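Local coordinates for protein transcription termination factor NusA (Planctomyces limnophilus, PDB 4MTN) that probably takes part in both termination and antitermination of transcription, binding the core RNA polymerase and nascent RNA, at residues E24-G29 against Q91-A96; R193-R198 against V212-S217; N218-G223 against V247-D252. One frame throughout, in Å; residues are numbered along the deposited sequence.

Overall arrangement
The three contacts sample two distant parts of an elongated, modular chain. Interaction 1 crosses two helices of the NusA N-terminal domain, with its centre about 46 Å from that of interaction 2 and about 51 Å from that of interaction 3. Interactions 2 and 3 are neighbours in the NusA-like KH domain, centres about 7 Å apart, and share one sheet: strand 207-214 pairs with strand 195-203 on one side and strand 244-249 on the other. Val212 joins them, with probable backbone hydrogen bonds from its N to Val248 O and from its O to Trp250 N. As in other KH domains, helix 221-226 leads into a GXXG loop, which probably serves RNA binding.

Interaction 1 of 3, residues E24-G29 against Q91-A96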
loop_
_atom_site.group_PDB
_atom_site.type_symbol
_atom_site.label_atom_id
_atom_site.label_comp_id
_atom_site.label_asym_id
_atom_site.label_seq_id
_atom_site.Cartn_x
_atom_site.Cartn_y
_atom_site.Cartn_z
ATOM N N GLU A 24 4.417 27.092 21.437
ATOM C CA GLU A 24 4.450 27.537 20.046
ATOM C C GLU A 24 3.170 27.168 19.300
ATOM O O GLU A 24 2.707 27.917 18.439
ATOM C CB GLU A 24 5.666 26.951 19.327
ATOM C CG GLU A 24 5.967 27.608 17.989
ATOM C CD GLU A 24 6.254 29.094 18.116
ATOM O OE1 GLU A 24 6.787 29.516 19.164
ATOM O OE2 GLU A 24 5.946 29.842 17.165
ATOM N N ILE A 25 2.603 26.014 19.636
ATOM C CA ILE A 25 1.331 25.598 19.058
ATOM C C ILE A 25 0.202 26.458 19.616
ATOM O O ILE A 25 -0.704 26.866 18.887
ATOM C CB ILE A 25 1.041 24.110 19.337
ATOM C CG1 ILE A 25 2.093 23.226 18.664
ATOM C CG2 ILE A 25 -0.349 23.734 18.852
ATOM C CD1 ILE A 25 1.828 21.742 18.807
ATOM N N VAL A 26 0.273 26.741 20.913
ATOM C CA VAL A 26 -0.735 27.554 21.583
ATOM C C VAL A 26 -0.742 28.984 21.048
ATOM O O VAL A 26 -1.804 29.556 20.806
ATOM C CB VAL A 26 -0.511 27.582 23.108
ATOM C CG1 VAL A 26 -1.599 28.395 23.791
ATOM C CG2 VAL A 26 -0.474 26.167 23.662
ATOM N N PHE A 27 0.448 29.555 20.863
ATOM C CA PHE A 27 0.579 30.898 20.305
ATOM C C PHE A 27 -0.089 30.992 18.938
ATOM O O PHE A 27 -0.818 31.943 18.661
ATOM C CB PHE A 27 2.051 31.300 20.191
ATOM C CG PHE A 27 2.623 31.885 21.453
ATOM C CD1 PHE A 27 2.293 33.171 21.847
ATOM C CD2 PHE A 27 3.500 31.155 22.237
ATOM C CE1 PHE A 27 2.820 33.715 23.004
ATOM C CE2 PHE A 27 4.031 31.692 23.395
ATOM C CZ PHE A 27 3.690 32.974 23.779
ATOM N N GLU A 28 0.165 29.999 18.092
ATOM C CA GLU A 28 -0.446 29.939 16.769
ATOM C C GLU A 28 -1.965 29.847 16.870
ATOM O O GLU A 28 -2.686 30.438 16.067
ATOM C CB GLU A 28 0.100 28.749 15.978
ATOM C CG GLU A 28 1.536 28.915 15.510
ATOM C CD GLU A 28 2.056 27.689 14.783
ATOM O OE1 GLU A 28 1.695 26.561 15.180
ATOM O OE2 GLU A 28 2.822 27.854 13.809
ATOM N N GLY A 29 -2.441 29.106 17.865
ATOM C CA GLY A 29 -3.866 28.953 18.089
ATOM C C GLY A 29 -4.522 30.251 18.518
ATOM O O GLY A 29 -5.580 30.620 18.008
ATOM N N GLN A 91 -10.454 25.316 20.133
ATOM C CA GLN A 91 -10.725 24.686 18.845
ATOM C C GLN A 91 -9.704 25.143 17.807
ATOM O O GLN A 91 -9.332 24.384 16.912
ATOM C CB GLN A 91 -12.146 25.004 18.375
ATOM C CG GLN A 91 -12.538 24.324 17.073
ATOM C CD GLN A 91 -13.993 24.547 16.712
ATOM O OE1 GLN A 91 -14.769 25.073 17.510
ATOM N NE2 GLN A 91 -14.371 24.146 15.504
ATOM N N LYS A 92 -9.253 26.387 17.936
ATOM C CA LYS A 92 -8.208 26.920 17.071
ATOM C C LYS A 92 -6.844 26.356 17.457
ATOM O O LYS A 92 -6.002 26.099 16.597
ATOM C CB LYS A 92 -8.182 28.448 17.134
ATOM C CG LYS A 92 -9.271 29.128 16.319
ATOM C CD LYS A 92 -9.024 28.970 14.827
ATOM C CE LYS A 92 -10.041 29.750 14.011
ATOM N NZ LYS A 92 -9.758 29.676 12.551
ATOM N N ILE A 93 -6.633 26.168 18.757
ATOM C CA ILE A 93 -5.378 25.616 19.258
ATOM C C ILE A 93 -5.238 24.146 18.868
ATOM O O ILE A 93 -4.173 23.711 18.427
ATOM C CB ILE A 93 -5.271 25.753 20.789
ATOM C CG1 ILE A 93 -5.295 27.228 21.196
ATOM C CG2 ILE A 93 -4.000 25.094 21.296
ATOM C CD1 ILE A 93 -5.168 27.453 22.688
ATOM N N ARG A 94 -6.319 23.389 19.028
ATOM C CA ARG A 94 -6.341 21.987 18.623
ATOM C C ARG A 94 -6.198 21.863 17.110
ATOM O O ARG A 94 -5.634 20.893 16.605
ATOM C CB ARG A 94 -7.633 21.308 19.088
ATOM C CG ARG A 94 -7.721 21.095 20.591
ATOM C CD ARG A 94 -6.611 20.181 21.087
ATOM N NE ARG A 94 -6.686 19.959 22.528
ATOM C CZ ARG A 94 -5.803 19.247 23.222
ATOM N NH1 ARG A 94 -4.772 18.686 22.607
ATOM N NH2 ARG A 94 -5.951 19.099 24.531
ATOM N N GLU A 95 -6.716 22.856 16.395
ATOM C CA GLU A 95 -6.600 22.898 14.944
ATOM C C GLU A 95 -5.150 23.141 14.544
ATOM O O GLU A 95 -4.672 22.605 13.543
ATOM C CB GLU A 95 -7.510 23.984 14.367
ATOM C CG GLU A 95 -7.742 23.886 12.871
ATOM C CD GLU A 95 -8.921 24.725 12.414
ATOM O OE1 GLU A 95 -9.563 25.366 13.272
ATOM O OE2 GLU A 95 -9.207 24.742 11.198
ATOM N N ALA A 96 -4.454 23.949 15.338
ATOM C CA ALA A 96 -3.039 24.222 15.114
ATOM C C ALA A 96 -2.200 22.988 15.423
ATOM O O ALA A 96 -1.253 22.675 14.701
ATOM C CB ALA A 96 -2.584 25.400 15.962
#
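Gly29 and Ile93 meet backbone to backbone, their CA atoms 3.8 Å apart, at a helix-helix crossing in the NusA N-terminal domain. Helix 23-42 and helix 87-105 run with 128° between their N-to-C directions, and the local axes approach to 7.8 Å. The crossing illustrates the classic use of glycine between helices: a CB on Gly29 would point toward the partner helix and probably crowd Ile93 CG1, which lies 3.8 Å from Gly29 CA. Ala96, about a turn beyond Ile93, is the second small residue here. Its methyl faces helix 23-42: Ala96 CB touches Ile25 at two points, the carbonyl O and CG2, and is 4.0 Å from CG2. That branch reaches the partner because, with Ile25 CG1 beside the backbone N (chi1 -64°), CG2 is left anti to that N and extends to the partner helix. Ile25 CG2 also rests 3.8 Å from Ile93 O.

The packing continues on the side of Val26, whose CB bond points away from the partner but whose CG1 still meets Ile93 CD1 at 3.9 Å. Ile21 lies against both of these residues, and helix 7-18 covers Val26 with Val12 and Ile15, so this side is closed by the domain interior. The other side, with Glu28 and Lys92, is looser and partly open to solvent. Glu28 offers little more than its CB to the Ala96 methyl. Lys92 turns its amino end away from segment 24-29, and no hydrogen bond crosses between the segments. The share of Lys92 is made close to the backbone, its CB 3.5 Å from Gly29 O.

Interaction 2 of 3, residues R193-R198 against V212-S217; sequences RIIEIR and VSCADS
Val212 fits into the hollow between Ile195 and Ile197 on one face of the beta hairpin formed by strands 195-203 and 207-214. Val212 CB lies 4.0 Å from Ile195 CG2, the two side chains passing at a slant, while Val212 CG1 is a looser 4.4 Å from Ile197 CG1. Ile195 is forked about this fit: CG2 serves Val212, and the other branch bends at chi2 (-60°) to carry CD1 to Cys214 CB, 3.7 Å away. Cys214 SG lies by Ile194, more distantly from its CG2.

Two backbone bonds join the strands at the antiparallel hydrogen-bonded pair Glu196 and Ser213, with Glu196 N to Ser213 O at 2.9 Å and Ser213 N to Glu196 O at 3.0 Å. The other face carries the side chains of Glu196, Ser213 and Arg198, with Trp250 packed against the last two. Arg198 folds at chi2 and chi3 round the small Ser213 side chain, its CG and CD lying beside OG. Arg198 NH1 donates to Ser213 OG at 3.2 Å, nearly straight (170°), the oxygen lying at the guanidinium edge and in its plane.

Around the hairpin, helix 221-226 covers the apolar face, setting Pro221, Ala224 and Cys225 against Ile195. Val190 of helix 188-191 reaches Ile197, and strand 244-249 flanks strand 207-214 on its other side, an arrangement consistent with a type II KH domain.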
loop_
_atom_site.group_PDB
_atom_site.type_symbol
_atom_site.label_atom_id
_atom_site.label_comp_id
_atom_site.label_asym_id
_atom_site.label_seq_id
_atom_site.Cartn_x
_atom_site.Cartn_y
_atom_site.Cartn_z
ATOM N N ARG A 193 23.932 0.496 3.031
ATOM C CA ARG A 193 23.655 0.741 1.612
ATOM C C ARG A 193 24.414 -0.191 0.664
ATOM O O ARG A 193 24.236 -0.112 -0.552
ATOM C CB ARG A 193 23.951 2.201 1.249
ATOM C CG ARG A 193 23.132 3.213 2.034
ATOM C CD ARG A 193 23.361 4.625 1.517
ATOM N NE ARG A 193 23.120 4.717 0.080
ATOM C CZ ARG A 193 21.919 4.883 -0.465
ATOM N NH1 ARG A 193 20.846 4.978 0.308
ATOM N NH2 ARG A 193 21.791 4.953 -1.783
ATOM N N ILE A 194 25.258 -1.058 1.215
ATOM C CA ILE A 194 25.995 -2.033 0.411
ATOM C C ILE A 194 25.045 -2.934 -0.380
ATOM O O ILE A 194 25.227 -3.145 -1.579
ATOM C CB ILE A 194 26.911 -2.909 1.286
ATOM C CG1 ILE A 194 27.916 -2.040 2.046
ATOM C CG2 ILE A 194 27.635 -3.943 0.437
ATOM C CD1 ILE A 194 28.915 -2.833 2.863
ATOM N N ILE A 195 24.031 -3.458 0.302
ATOM C CA ILE A 195 23.006 -4.276 -0.340
ATOM C C ILE A 195 21.703 -3.489 -0.455
ATOM O O ILE A 195 21.285 -2.830 0.496
ATOM C CB ILE A 195 22.753 -5.586 0.439
ATOM C CG1 ILE A 195 24.051 -6.380 0.587
ATOM C CG2 ILE A 195 21.695 -6.432 -0.254
ATOM C CD1 ILE A 195 24.676 -6.778 -0.730
ATOM N N GLU A 196 21.068 -3.553 -1.622
ATOM C CA GLU A 196 19.816 -2.836 -1.847
ATOM C C GLU A 196 18.638 -3.787 -2.034
ATOM O O GLU A 196 18.779 -4.854 -2.630
ATOM C CB GLU A 196 19.938 -1.918 -3.066
ATOM C CG GLU A 196 20.951 -0.798 -2.900
ATOM C CD GLU A 196 21.061 0.073 -4.135
ATOM O OE1 GLU A 196 20.335 -0.192 -5.117
ATOM O OE2 GLU A 196 21.873 1.021 -4.125
ATOM N N ILE A 197 17.476 -3.393 -1.522
ATOM C CA ILE A 197 16.262 -4.176 -1.711
ATOM C C ILE A 197 15.508 -3.654 -2.926
ATOM O O ILE A 197 14.955 -2.554 -2.898
ATOM C CB ILE A 197 15.349 -4.121 -0.474
ATOM C CG1 ILE A 197 16.102 -4.604 0.768
ATOM C CG2 ILE A 197 14.097 -4.950 -0.697
ATOM C CD1 ILE A 197 15.339 -4.408 2.056
ATOM N N ARG A 198 15.500 -4.443 -3.995
ATOM C CA ARG A 198 14.900 -4.024 -5.256
ATOM C C ARG A 198 13.387 -4.229 -5.313
ATOM O O ARG A 198 12.652 -3.357 -5.776
ATOM C CB ARG A 198 15.566 -4.765 -6.414
ATOM C CG ARG A 198 17.073 -4.584 -6.456
ATOM C CD ARG A 198 17.445 -3.123 -6.632
ATOM N NE ARG A 198 17.003 -2.606 -7.923
ATOM C CZ ARG A 198 17.687 -2.741 -9.054
ATOM N NH1 ARG A 198 18.851 -3.378 -9.054
ATOM N NH2 ARG A 198 17.208 -2.241 -10.185
ATOM N N VAL A 212 17.054 -8.894 -3.807
ATOM C CA VAL A 212 18.125 -7.967 -3.456
ATOM C C VAL A 212 19.220 -7.919 -4.521
ATOM O O VAL A 212 19.342 -8.826 -5.344
ATOM C CB VAL A 212 18.765 -8.338 -2.104
ATOM C CG1 VAL A 212 17.737 -8.246 -0.985
ATOM C CG2 VAL A 212 19.368 -9.735 -2.166
ATOM N N SER A 213 20.013 -6.852 -4.499
ATOM C CA SER A 213 21.106 -6.688 -5.451
ATOM C C SER A 213 22.248 -5.875 -4.851
ATOM O O SER A 213 22.079 -5.206 -3.830
ATOM C CB SER A 213 20.608 -6.016 -6.731
ATOM O OG SER A 213 20.362 -4.638 -6.518
ATOM N N CYS A 214 23.413 -5.944 -5.488
ATOM C CA CYS A 214 24.577 -5.186 -5.045
ATOM C C CYS A 214 25.280 -4.525 -6.225
ATOM O O CYS A 214 25.335 -5.088 -7.320
ATOM C CB CYS A 214 25.554 -6.091 -4.294
ATOM S SG CYS A 214 27.010 -5.232 -3.656
ATOM N N ALA A 215 25.814 -3.328 -5.995
ATOM C CA ALA A 215 26.528 -2.586 -7.029
ATOM C C ALA A 215 27.774 -3.342 -7.476
ATOM O O ALA A 215 28.096 -3.387 -8.665
ATOM C CB ALA A 215 26.900 -1.200 -6.528
ATOM N N ASP A 216 28.472 -3.933 -6.513
ATOM C CA ASP A 216 29.638 -4.753 -6.803
ATOM C C ASP A 216 29.189 -6.081 -7.407
ATOM O O ASP A 216 28.378 -6.795 -6.821
ATOM C CB ASP A 216 30.460 -4.983 -5.533
ATOM C CG ASP A 216 31.869 -5.467 -5.822
ATOM O OD1 ASP A 216 32.089 -6.089 -6.882
ATOM O OD2 ASP A 216 32.760 -5.226 -4.980
ATOM N N SER A 217 29.722 -6.405 -8.581
ATOM C CA SER A 217 29.330 -7.619 -9.288
ATOM C C SER A 217 29.966 -8.862 -8.672
ATOM O O SER A 217 29.452 -9.971 -8.822
ATOM C CB SER A 217 29.705 -7.516 -10.769
ATOM O OG SER A 217 31.085 -7.239 -10.930
#

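Interaction 3 of 3, residues N218-G223 against V247-D252; sequences NIDPVG and VVRWND
Val222 and Val248 mark the nearest backbone approach, CA to CA 6.0 Å, where residues 219-222 entering helix 221-226 run at 139° to strand segment 247-249 of the KH domain. Val222 lays its two methyls along the strand backbone: Val222 CG1 lies 3.5 Å from Val247 O, and CG2 sits against Val248 C and Arg249 N. Arg249 reaches back toward the helix start, and a bend at chi3 (-63°) brings its guanidinium over Pro221, whose CD lies on one face, 3.4 Å from Arg249 NH1. A salt bridge joins Asp220 OD1 to Arg249 NH2 at 2.8 Å; the carboxylate and guanidinium planes are nearly parallel, 17° apart, though the side chains meet at a slant. A glycine in place of Pro221 would remove the ring CH2 groups from that face and is likely to leave the arginine freer to turn and its salt bridge to Asp220 less well fixed. Asp220 is also the N-cap, accepting weak bonds from Val222 N at OD1 and Gly223 N at OD2. One carboxylate thus caps a helix and pairs with an arginine, and both the helix start and the positive charge would be expected to favour its ionised form at this surface site.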
loop_
_atom_site.group_PDB
_atom_site.type_symbol
_atom_site.label_atom_id
_atom_site.label_comp_id
_atom_site.label_asym_id
_atom_site.label_seq_id
_atom_site.Cartn_x
_atom_site.Cartn_y
_atom_site.Cartn_z
ATOM N N ASN A 218 31.081 -8.672 -7.975
ATOM C CA ASN A 218 31.790 -9.780 -7.346
ATOM C C ASN A 218 31.223 -10.123 -5.973
ATOM O O ASN A 218 31.678 -11.060 -5.319
ATOM C CB ASN A 218 33.281 -9.458 -7.230
ATOM C CG ASN A 218 33.941 -9.256 -8.580
ATOM O OD1 ASN A 218 34.506 -8.197 -8.857
ATOM N ND2 ASN A 218 33.871 -10.273 -9.430
ATOM N N ILE A 219 30.226 -9.356 -5.542
ATOM C CA ILE A 219 29.585 -9.581 -4.252
ATOM C C ILE A 219 28.239 -10.279 -4.419
ATOM O O ILE A 219 27.413 -9.866 -5.233
ATOM C CB ILE A 219 29.384 -8.256 -3.486
ATOM C CG1 ILE A 219 30.733 -7.680 -3.057
ATOM C CG2 ILE A 219 28.481 -8.459 -2.274
ATOM C CD1 ILE A 219 30.623 -6.440 -2.194
ATOM N N ASP A 220 28.027 -11.341 -3.648
ATOM C CA ASP A 220 26.763 -12.065 -3.663
ATOM C C ASP A 220 25.782 -11.418 -2.689
ATOM O O ASP A 220 25.960 -11.503 -1.475
ATOM C CB ASP A 220 26.989 -13.538 -3.309
ATOM C CG ASP A 220 25.694 -14.294 -3.086
ATOM O OD1 ASP A 220 24.693 -13.999 -3.775
ATOM O OD2 ASP A 220 25.680 -15.191 -2.219
ATOM N N PRO A 221 24.737 -10.771 -3.227
ATOM C CA PRO A 221 23.791 -9.991 -2.420
ATOM C C PRO A 221 22.954 -10.851 -1.477
ATOM O O PRO A 221 22.669 -10.430 -0.355
ATOM C CB PRO A 221 22.908 -9.314 -3.473
ATOM C CG PRO A 221 22.987 -10.208 -4.660
ATOM C CD PRO A 221 24.373 -10.780 -4.655
ATOM N N VAL A 222 22.571 -12.042 -1.924
ATOM C CA VAL A 222 21.788 -12.945 -1.090
ATOM C C VAL A 222 22.618 -13.433 0.089
ATOM O O VAL A 222 22.181 -13.368 1.238
ATOM C CB VAL A 222 21.275 -14.158 -1.887
ATOM C CG1 VAL A 222 20.480 -15.085 -0.982
ATOM C CG2 VAL A 222 20.426 -13.698 -3.059
ATOM N N GLY A 223 23.825 -13.910 -0.207
ATOM C CA GLY A 223 24.727 -14.419 0.811
ATOM C C GLY A 223 25.079 -13.390 1.866
ATOM O O GLY A 223 25.346 -13.736 3.017
ATOM N N VAL A 247 14.848 -14.698 0.685
ATOM C CA VAL A 247 15.676 -13.697 0.027
ATOM C C VAL A 247 16.292 -14.270 -1.242
ATOM O O VAL A 247 17.034 -15.251 -1.191
ATOM C CB VAL A 247 16.795 -13.183 0.950
ATOM C CG1 VAL A 247 17.638 -12.146 0.228
ATOM C CG2 VAL A 247 16.206 -12.604 2.223
ATOM N N VAL A 248 15.975 -13.661 -2.379
ATOM C CA VAL A 248 16.523 -14.108 -3.653
ATOM C C VAL A 248 17.302 -12.994 -4.344
ATOM O O VAL A 248 17.352 -11.863 -3.859
ATOM C CB VAL A 248 15.414 -14.611 -4.593
ATOM C CG1 VAL A 248 14.736 -15.837 -4.001
ATOM C CG2 VAL A 248 14.401 -13.509 -4.854
ATOM N N ARG A 249 17.899 -13.317 -5.486
ATOM C CA ARG A 249 18.741 -12.364 -6.197
ATOM C C ARG A 249 17.950 -11.615 -7.263
ATOM O O ARG A 249 17.259 -12.224 -8.079
ATOM C CB ARG A 249 19.937 -13.077 -6.833
ATOM C CG ARG A 249 20.988 -12.139 -7.407
ATOM C CD ARG A 249 21.989 -12.890 -8.273
ATOM N NE ARG A 249 22.750 -13.879 -7.513
ATOM C CZ ARG A 249 24.017 -13.725 -7.141
ATOM N NH1 ARG A 249 24.675 -12.619 -7.462
ATOM N NH2 ARG A 249 24.628 -14.679 -6.452
ATOM N N TRP A 250 18.055 -10.291 -7.247
ATOM C CA TRP A 250 17.405 -9.466 -8.257
ATOM C C TRP A 250 18.208 -9.455 -9.553
ATOM O O TRP A 250 19.438 -9.466 -9.535
ATOM C CB TRP A 250 17.216 -8.034 -7.752
ATOM C CG TRP A 250 16.802 -7.076 -8.831
ATOM C CD1 TRP A 250 17.620 -6.279 -9.579
ATOM C CD2 TRP A 250 15.468 -6.826 -9.293
ATOM N NE1 TRP A 250 16.880 -5.546 -10.473
ATOM C CE2 TRP A 250 15.555 -5.863 -10.318
ATOM C CE3 TRP A 250 14.209 -7.320 -8.937
ATOM C CZ2 TRP A 250 14.433 -5.384 -10.990
ATOM C CZ3 TRP A 250 13.096 -6.843 -9.605
ATOM C CH2 TRP A 250 13.215 -5.886 -10.621
ATOM N N ASN A 251 17.499 -9.439 -10.676
ATOM C CA ASN A 251 18.130 -9.321 -11.983
ATOM C C ASN A 251 17.226 -8.560 -12.948
ATOM O O ASN A 251 16.001 -8.647 -12.861
ATOM C CB ASN A 251 18.472 -10.702 -12.544
ATOM C CG ASN A 251 19.475 -10.639 -13.682
ATOM O OD1 ASN A 251 19.295 -9.896 -14.646
ATOM N ND2 ASN A 251 20.545 -11.417 -13.569
ATOM N N ASP A 252 17.835 -7.811 -13.861
ATOM C CA ASP A 252 17.084 -7.014 -14.824
ATOM C C ASP A 252 16.475 -7.886 -15.917
ATOM O O ASP A 252 15.540 -7.473 -16.605
ATOM C CB ASP A 252 17.980 -5.939 -15.441
ATOM C CG ASP A 252 18.443 -4.912 -14.425
ATOM O OD1 ASP A 252 17.652 -4.573 -13.518
ATOM O OD2 ASP A 252 19.597 -4.445 -14.531
#